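Local coordinates for amine Dehydrogenase (Pseudomonas putida, PDB 1JMX), which forms a beta-propeller subunit of a haem-containing amine dehydrogenase, an enzyme that probably oxidises primary amines and passes the electrons on through haem c, at residues 267-272 against 277-282; 87-92 against 121-126. All blocks are in the same frame, centred on the assembly; numbering follows the deposited sequence.

Interaction 1. Residues 267-272 against 277-282; sequences PNQIYG and LAKYDL
Leu282 drives its CD2 methyl in beside Ile270, and at 3.4 Å from Ile270 CB the packing is tighter than carbon atoms usually allow. The two side chains meet at about a right angle, and Leu282 N also donates to Asn268 O (2.8 Å), which ties the same residue to the strand by its backbone. On the same face Ile270 CG2 reaches Tyr280 CB at 3.7 Å. Behind these side chains the backbones pair as Ile270 with Tyr280 and Gly272 with Ala278, both hydrogen-bonded pairs; in the first, Tyr280 N lies 2.9 Å from Ile270 O. With segment axes at 157°, this is the antiparallel hairpin of strands 269-274 and 276-281, the two middle strands of a four-stranded propeller blade. Its other face carries Tyr271 and Lys279, side by side and pointing the same way. Lys279 CG, anti to the backbone N (chi1 -173°), sits over one face of the tyrosine ring, 4.2 Å from its centroid, in a CH-pi contact, and the extended chain beyond carries CE on to Tyr271 OH (3.3 Å); Tyr271 OH and Lys279 NZ both lie at hydrogen-bonding distance from Pro323 O. The polar side chains Asn268 and Asp281 are more exposed, and a hydrogen bond rather than apolar packing joins them: Asn268 ND2 meets Asp281 OD1 at 3.0 Å, from above the carboxylate plane (68° out of it), and OD1 also accepts from Gln284 N.

Interaction 2. Residues 87-92 against 121-126; sequences PGEVGR and VVKPPR
The carboxylate of Glu89 lies between two cationic side chains from 121-126, each using a different oxygen. Lys123 crosses the glutamate at about a right angle, and its NZ stands 2.7 Å from Glu89 OE2, coming down on that oxygen from above the carboxylate plane (45° out of it). The lysine gets there by bending: its chain turns at chi2 and again at chi4, which brings the ammonium group back to the glutamate. Arg126 comes in a flatter way. Its guanidinium is tilted 36° against the carboxylate, and both terminal nitrogens converge end-on upon one atom, with NH1 at 3.1 Å and NH2 at 3.3 Å from Glu89 OE1. That oxygen sits in the guanidinium plane at its edge and is met nearly along its own C-O axis. CG of Arg126 stands between the backbone N and the carbonyl carbon (chi1 61°), and the chain then runs extended to NE, which forms a separate salt bridge with Glu128 OE2. Two carboxylates thus share the guanidinium and should fix its rotation. The contact rests on side chains, since even the closest CA atoms, those of Glu89 and Lys123, are 8.8 Å apart. Strand 105-115 bridges the gap by backbone hydrogen bonds to both segments, Val90 with Thr113 and Lys123 with Pro112, while Glu89 and Arg126 both touch Pro112. Such a grouping of Glu89, Lys123 and Arg126 is a salt-bridge network, here at the partly exposed rim of a beta-propeller blade.

In the fold
Interaction 1 and interaction 2 lie on opposite sides of the chain's centre, in different blades of the propeller, with centres about 40 Å apart and nearest atoms about 28 Å apart, so they do not touch. Interaction 1 is mostly buried, about 19 Å from the centre of the chain, and no other protein chain of the assembly touches its two segments. Interaction 2 is a surface contact about 23 Å out. It sits near the haem c: the Glu89 side chain is about 14 Å from it, and the haem-pocket residues Leu116 to Tyr120 directly precede 121-126. There Val122 N also bonds Asn124 OD1 of a neighbouring amine dehydrogenase chain.

Interaction 1. Residues 267-272 against 277-282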
ATOM      1  N   PRO B 267      19.326 -24.253  25.802  1.00 28.02           N
ATOM      2  CA  PRO B 267      19.123 -22.803  25.816  1.00 27.79           C
ATOM      3  C   PRO B 267      20.126 -22.026  24.980  1.00 27.31           C
ATOM      4  O   PRO B 267      19.928 -20.846  24.710  1.00 27.87           O
ATOM      5  CB  PRO B 267      19.257 -22.464  27.298  1.00 28.48           C
ATOM      6  CG  PRO B 267      20.269 -23.453  27.765  1.00 29.09           C
ATOM      7  CD  PRO B 267      19.754 -24.727  27.129  1.00 27.87           C
ATOM      8  N   ASN B 268      21.222 -22.670  24.601  1.00 25.69           N
ATOM      9  CA  ASN B 268      22.222 -21.993  23.792  1.00 25.28           C
ATOM     10  C   ASN B 268      21.788 -21.966  22.321  1.00 23.88           C
ATOM     11  O   ASN B 268      22.454 -21.380  21.468  1.00 24.01           O
ATOM     12  CB  ASN B 268      23.579 -22.675  23.938  1.00 27.08           C
ATOM     13  CG  ASN B 268      24.647 -22.019  23.091  1.00 29.42           C
ATOM     14  OD1 ASN B 268      25.124 -20.927  23.411  1.00 31.40           O
ATOM     15  ND2 ASN B 268      24.995 -22.659  21.976  1.00 31.00           N
ATOM     16  N   GLN B 269      20.665 -22.606  22.029  1.00 22.00           N
ATOM     17  CA  GLN B 269      20.162 -22.638  20.675  1.00 21.11           C
ATOM     18  C   GLN B 269      18.870 -21.858  20.602  1.00 20.35           C
ATOM     19  O   GLN B 269      17.964 -22.073  21.403  1.00 19.77           O
ATOM     20  CB  GLN B 269      19.903 -24.072  20.236  1.00 22.06           C
ATOM     21  CG  GLN B 269      21.118 -24.978  20.280  1.00 24.31           C
ATOM     22  CD  GLN B 269      20.787 -26.386  19.825  1.00 26.91           C
ATOM     23  OE1 GLN B 269      19.659 -26.863  20.008  1.00 28.92           O
ATOM     24  NE2 GLN B 269      21.765 -27.061  19.221  1.00 28.20           N
ATOM     25  N   ILE B 270      18.821 -20.915  19.667  1.00 20.78           N
ATOM     26  CA  ILE B 270      17.632 -20.109  19.442  1.00 20.96           C
ATOM     27  C   ILE B 270      17.134 -20.375  18.014  1.00 19.14           C
ATOM     28  O   ILE B 270      17.925 -20.447  17.066  1.00 18.82           O
ATOM     29  CB  ILE B 270      17.903 -18.599  19.665  1.00 22.70           C
ATOM     30  CG1 ILE B 270      16.579 -17.821  19.615  1.00 23.59           C
ATOM     31  CG2 ILE B 270      18.898 -18.075  18.635  1.00 23.64           C
ATOM     32  CD1 ILE B 270      16.707 -16.378  19.961  1.00 23.59           C
ATOM     33  N   TYR B 271      15.828 -20.592  17.893  1.00 17.30           N
ATOM     34  CA  TYR B 271      15.192 -20.873  16.614  1.00 16.21           C
ATOM     35  C   TYR B 271      14.275 -19.736  16.177  1.00 15.60           C
ATOM     36  O   TYR B 271      13.323 -19.415  16.880  1.00 15.74           O
ATOM     37  CB  TYR B 271      14.359 -22.148  16.716  1.00 15.70           C
ATOM     38  CG  TYR B 271      15.126 -23.397  17.070  1.00 16.91           C
ATOM     39  CD1 TYR B 271      15.129 -24.494  16.211  1.00 18.03           C
ATOM     40  CD2 TYR B 271      15.813 -23.507  18.277  1.00 16.97           C
ATOM     41  CE1 TYR B 271      15.791 -25.673  16.545  1.00 18.74           C
ATOM     42  CE2 TYR B 271      16.478 -24.678  18.620  1.00 17.49           C
ATOM     43  CZ  TYR B 271      16.463 -25.759  17.752  1.00 18.54           C
ATOM     44  OH  TYR B 271      17.106 -26.932  18.088  1.00 19.27           O
ATOM     45  N   GLY B 272      14.554 -19.149  15.016  1.00 14.96           N
ATOM     46  CA  GLY B 272      13.731 -18.070  14.488  1.00 14.07           C
ATOM     47  C   GLY B 272      12.988 -18.543  13.250  1.00 13.32           C
ATOM     48  O   GLY B 272      13.428 -19.490  12.605  1.00 12.75           O
ATOM     49  N   LEU B 277      13.319 -21.565   8.562  1.00 15.71           N
ATOM     50  CA  LEU B 277      13.397 -21.843   9.988  1.00 15.74           C
ATOM     51  C   LEU B 277      14.902 -21.909  10.237  1.00 15.89           C
ATOM     52  O   LEU B 277      15.577 -22.766   9.679  1.00 17.79           O
ATOM     53  CB  LEU B 277      12.754 -23.198  10.307  1.00 16.32           C
ATOM     54  CG  LEU B 277      12.170 -23.497  11.701  1.00 18.00           C
ATOM     55  CD1 LEU B 277      12.032 -25.006  11.861  1.00 17.28           C
ATOM     56  CD2 LEU B 277      13.032 -22.950  12.819  1.00 17.42           C
ATOM     57  N   ALA B 278      15.442 -20.988  11.026  1.00 15.33           N
ATOM     58  CA  ALA B 278      16.875 -20.990  11.292  1.00 15.51           C
ATOM     59  C   ALA B 278      17.210 -21.400  12.719  1.00 17.32           C
ATOM     60  O   ALA B 278      16.496 -21.069  13.662  1.00 17.55           O
ATOM     61  CB  ALA B 278      17.480 -19.644  10.970  1.00 15.43           C
ATOM     62  N   LYS B 279      18.338 -22.087  12.858  1.00 17.09           N
ATOM     63  CA  LYS B 279      18.830 -22.595  14.131  1.00 17.29           C
ATOM     64  C   LYS B 279      20.156 -21.896  14.393  1.00 17.47           C
ATOM     65  O   LYS B 279      21.078 -22.015  13.595  1.00 18.05           O
ATOM     66  CB  LYS B 279      19.040 -24.108  14.000  1.00 18.26           C
ATOM     67  CG  LYS B 279      19.389 -24.831  15.264  1.00 18.71           C
ATOM     68  CD  LYS B 279      19.321 -26.330  15.018  1.00 20.61           C
ATOM     69  CE  LYS B 279      19.798 -27.103  16.239  1.00 21.85           C
ATOM     70  NZ  LYS B 279      19.626 -28.573  16.082  1.00 23.86           N
ATOM     71  N   TYR B 280      20.234 -21.131  15.478  1.00 17.28           N
ATOM     72  CA  TYR B 280      21.453 -20.404  15.804  1.00 18.64           C
ATOM     73  C   TYR B 280      22.126 -20.814  17.095  1.00 20.79           C
ATOM     74  O   TYR B 280      21.474 -21.245  18.049  1.00 21.87           O
ATOM     75  CB  TYR B 280      21.184 -18.904  15.888  1.00 16.82           C
ATOM     76  CG  TYR B 280      20.970 -18.260  14.560  1.00 15.94           C
ATOM     77  CD1 TYR B 280      19.723 -18.294  13.945  1.00 14.97           C
ATOM     78  CD2 TYR B 280      22.017 -17.639  13.898  1.00 14.56           C
ATOM     79  CE1 TYR B 280      19.525 -17.729  12.696  1.00 15.50           C
ATOM     80  CE2 TYR B 280      21.833 -17.071  12.648  1.00 16.10           C
ATOM     81  CZ  TYR B 280      20.584 -17.121  12.050  1.00 16.25           C
ATOM     82  OH  TYR B 280      20.406 -16.588  10.804  1.00 16.00           O
ATOM     83  N   ASP B 281      23.434 -20.588  17.136  1.00 21.62           N
ATOM     84  CA  ASP B 281      24.246 -20.868  18.303  1.00 22.30           C
ATOM     85  C   ASP B 281      24.413 -19.492  18.941  1.00 22.33           C
ATOM     86  O   ASP B 281      25.044 -18.621  18.354  1.00 21.39           O
ATOM     87  CB  ASP B 281      25.605 -21.410  17.862  1.00 23.97           C
ATOM     88  CG  ASP B 281      26.431 -21.920  19.014  1.00 24.22           C
ATOM     89  OD1 ASP B 281      26.677 -21.154  19.970  1.00 22.76           O
ATOM     90  OD2 ASP B 281      26.837 -23.098  18.956  1.00 25.98           O
ATOM     91  N   LEU B 282      23.797 -19.280  20.102  1.00 24.45           N
ATOM     92  CA  LEU B 282      23.875 -17.987  20.795  1.00 26.34           C
ATOM     93  C   LEU B 282      25.300 -17.587  21.162  1.00 28.40           C
ATOM     94  O   LEU B 282      25.711 -16.445  20.949  1.00 29.35           O
ATOM     95  CB  LEU B 282      23.047 -17.993  22.087  1.00 26.07           C
ATOM     96  CG  LEU B 282      21.554 -17.667  22.146  1.00 25.50           C
ATOM     97  CD1 LEU B 282      21.268 -16.298  21.559  1.00 25.26           C
ATOM     98  CD2 LEU B 282      20.787 -18.735  21.435  1.00 27.73           C
TER

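Interaction 2. Residues 87-92 against 121-126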
ATOM      1  N   PRO B  87     -18.148   5.975  28.141  1.00 13.05           N
ATOM      2  CA  PRO B  87     -19.155   6.531  27.228  1.00 12.54           C
ATOM      3  C   PRO B  87     -18.577   7.342  26.072  1.00 12.91           C
ATOM      4  O   PRO B  87     -17.727   8.204  26.289  1.00 13.74           O
ATOM      5  CB  PRO B  87     -19.992   7.426  28.151  1.00 13.21           C
ATOM      6  CG  PRO B  87     -19.871   6.768  29.471  1.00 13.14           C
ATOM      7  CD  PRO B  87     -18.420   6.397  29.526  1.00 12.43           C
ATOM      8  N   GLY B  88     -19.043   7.053  24.855  1.00 12.09           N
ATOM      9  CA  GLY B  88     -18.601   7.774  23.670  1.00 11.67           C
ATOM     10  C   GLY B  88     -17.201   7.489  23.147  1.00 12.89           C
ATOM     11  O   GLY B  88     -16.692   8.229  22.295  1.00 14.09           O
ATOM     12  N   GLU B  89     -16.580   6.422  23.644  1.00 12.40           N
ATOM     13  CA  GLU B  89     -15.235   6.042  23.228  1.00 13.03           C
ATOM     14  C   GLU B  89     -15.169   4.595  22.772  1.00 12.56           C
ATOM     15  O   GLU B  89     -15.898   3.739  23.267  1.00 12.87           O
ATOM     16  CB  GLU B  89     -14.230   6.261  24.370  1.00 13.41           C
ATOM     17  CG  GLU B  89     -13.742   7.691  24.517  1.00 14.98           C
ATOM     18  CD  GLU B  89     -12.943   7.933  25.791  1.00 15.39           C
ATOM     19  OE1 GLU B  89     -12.221   7.024  26.255  1.00 15.65           O
ATOM     20  OE2 GLU B  89     -13.030   9.053  26.329  1.00 18.59           O
ATOM     21  N   VAL B  90     -14.317   4.343  21.784  1.00 12.14           N
ATOM     22  CA  VAL B  90     -14.101   3.002  21.262  1.00 11.71           C
ATOM     23  C   VAL B  90     -12.689   2.603  21.698  1.00 10.92           C
ATOM     24  O   VAL B  90     -11.720   3.303  21.408  1.00 10.49           O
ATOM     25  CB  VAL B  90     -14.217   2.953  19.713  1.00 12.67           C
ATOM     26  CG1 VAL B  90     -13.975   1.531  19.208  1.00 12.55           C
ATOM     27  CG2 VAL B  90     -15.594   3.435  19.273  1.00 12.15           C
ATOM     28  N   GLY B  91     -12.593   1.503  22.437  1.00  9.58           N
ATOM     29  CA  GLY B  91     -11.310   1.037  22.924  1.00  9.88           C
ATOM     30  C   GLY B  91     -10.740  -0.179  22.217  1.00  9.48           C
ATOM     31  O   GLY B  91     -11.415  -1.191  22.036  1.00  9.09           O
ATOM     32  N   ARG B  92      -9.466  -0.079  21.857  1.00 10.01           N
ATOM     33  CA  ARG B  92      -8.763  -1.157  21.179  1.00 10.98           C
ATOM     34  C   ARG B  92      -7.495  -1.550  21.927  1.00 10.16           C
ATOM     35  O   ARG B  92      -6.808  -0.714  22.496  1.00 10.10           O
ATOM     36  CB  ARG B  92      -8.385  -0.739  19.761  1.00 13.51           C
ATOM     37  CG  ARG B  92      -9.154  -1.454  18.685  1.00 18.53           C
ATOM     38  CD  ARG B  92     -10.400  -0.707  18.292  1.00 20.99           C
ATOM     39  NE  ARG B  92     -11.536  -1.619  18.230  1.00 25.67           N
ATOM     40  CZ  ARG B  92     -12.409  -1.678  17.230  1.00 26.48           C
ATOM     41  NH1 ARG B  92     -12.291  -0.880  16.173  1.00 27.13           N
ATOM     42  NH2 ARG B  92     -13.426  -2.524  17.310  1.00 28.06           N
ATOM     43  N   VAL B 121     -11.332  11.968  18.134  1.00 10.85           N
ATOM     44  CA  VAL B 121     -10.379  12.555  19.056  1.00 11.69           C
ATOM     45  C   VAL B 121      -9.706  11.378  19.722  1.00 11.18           C
ATOM     46  O   VAL B 121     -10.359  10.573  20.371  1.00 10.79           O
ATOM     47  CB  VAL B 121     -11.042  13.448  20.137  1.00 12.50           C
ATOM     48  CG1 VAL B 121      -9.980  14.058  21.030  1.00 11.42           C
ATOM     49  CG2 VAL B 121     -11.852  14.560  19.488  1.00 14.21           C
ATOM     50  N   VAL B 122      -8.410  11.236  19.484  1.00 10.61           N
ATOM     51  CA  VAL B 122      -7.652  10.149  20.083  1.00 11.87           C
ATOM     52  C   VAL B 122      -7.361  10.564  21.521  1.00 11.75           C
ATOM     53  O   VAL B 122      -6.980  11.703  21.787  1.00 12.34           O
ATOM     54  CB  VAL B 122      -6.333   9.868  19.308  1.00 12.05           C
ATOM     55  CG1 VAL B 122      -5.609   8.683  19.908  1.00 12.60           C
ATOM     56  CG2 VAL B 122      -6.639   9.589  17.847  1.00 12.33           C
ATOM     57  N   LYS B 123      -7.623   9.657  22.448  1.00 11.53           N
ATOM     58  CA  LYS B 123      -7.414   9.932  23.860  1.00 12.10           C
ATOM     59  C   LYS B 123      -6.200   9.177  24.360  1.00 12.15           C
ATOM     60  O   LYS B 123      -5.715   8.264  23.696  1.00  9.51           O
ATOM     61  CB  LYS B 123      -8.640   9.488  24.654  1.00 13.58           C
ATOM     62  CG  LYS B 123      -9.916  10.201  24.299  1.00 15.40           C
ATOM     63  CD  LYS B 123      -9.843  11.662  24.672  1.00 19.45           C
ATOM     64  CE  LYS B 123     -11.215  12.299  24.606  1.00 23.75           C
ATOM     65  NZ  LYS B 123     -12.190  11.518  25.449  1.00 27.68           N
ATOM     66  N   PRO B 124      -5.671   9.572  25.529  1.00 12.80           N
ATOM     67  CA  PRO B 124      -4.502   8.900  26.106  1.00 12.58           C
ATOM     68  C   PRO B 124      -4.851   7.459  26.479  1.00 12.18           C
ATOM     69  O   PRO B 124      -6.000   7.157  26.799  1.00 14.40           O
ATOM     70  CB  PRO B 124      -4.222   9.733  27.360  1.00 11.46           C
ATOM     71  CG  PRO B 124      -4.673  11.089  26.968  1.00 11.69           C
ATOM     72  CD  PRO B 124      -5.978  10.807  26.272  1.00 11.11           C
ATOM     73  N   PRO B 125      -3.880   6.537  26.378  1.00 10.84           N
ATOM     74  CA  PRO B 125      -4.160   5.141  26.730  1.00 10.11           C
ATOM     75  C   PRO B 125      -4.351   4.947  28.246  1.00  9.83           C
ATOM     76  O   PRO B 125      -4.038   5.830  29.050  1.00  9.36           O
ATOM     77  CB  PRO B 125      -2.913   4.413  26.229  1.00 11.23           C
ATOM     78  CG  PRO B 125      -2.421   5.293  25.109  1.00 10.72           C
ATOM     79  CD  PRO B 125      -2.575   6.654  25.713  1.00  9.84           C
ATOM     80  N   ARG B 126      -4.877   3.789  28.624  1.00 10.21           N
ATOM     81  CA  ARG B 126      -5.110   3.464  30.032  1.00 11.14           C
ATOM     82  C   ARG B 126      -5.126   1.965  30.257  1.00 10.46           C
ATOM     83  O   ARG B 126      -5.513   1.211  29.381  1.00 11.40           O
ATOM     84  CB  ARG B 126      -6.446   4.053  30.518  1.00 11.10           C
ATOM     85  CG  ARG B 126      -7.655   3.519  29.775  1.00 11.89           C
ATOM     86  CD  ARG B 126      -8.944   4.164  30.223  1.00 12.05           C
ATOM     87  NE  ARG B 126     -10.034   3.785  29.328  1.00 10.69           N
ATOM     88  CZ  ARG B 126     -10.591   4.598  28.439  1.00 10.65           C
ATOM     89  NH1 ARG B 126     -10.174   5.855  28.320  1.00  9.93           N
ATOM     90  NH2 ARG B 126     -11.538   4.141  27.635  1.00 11.25           N
TER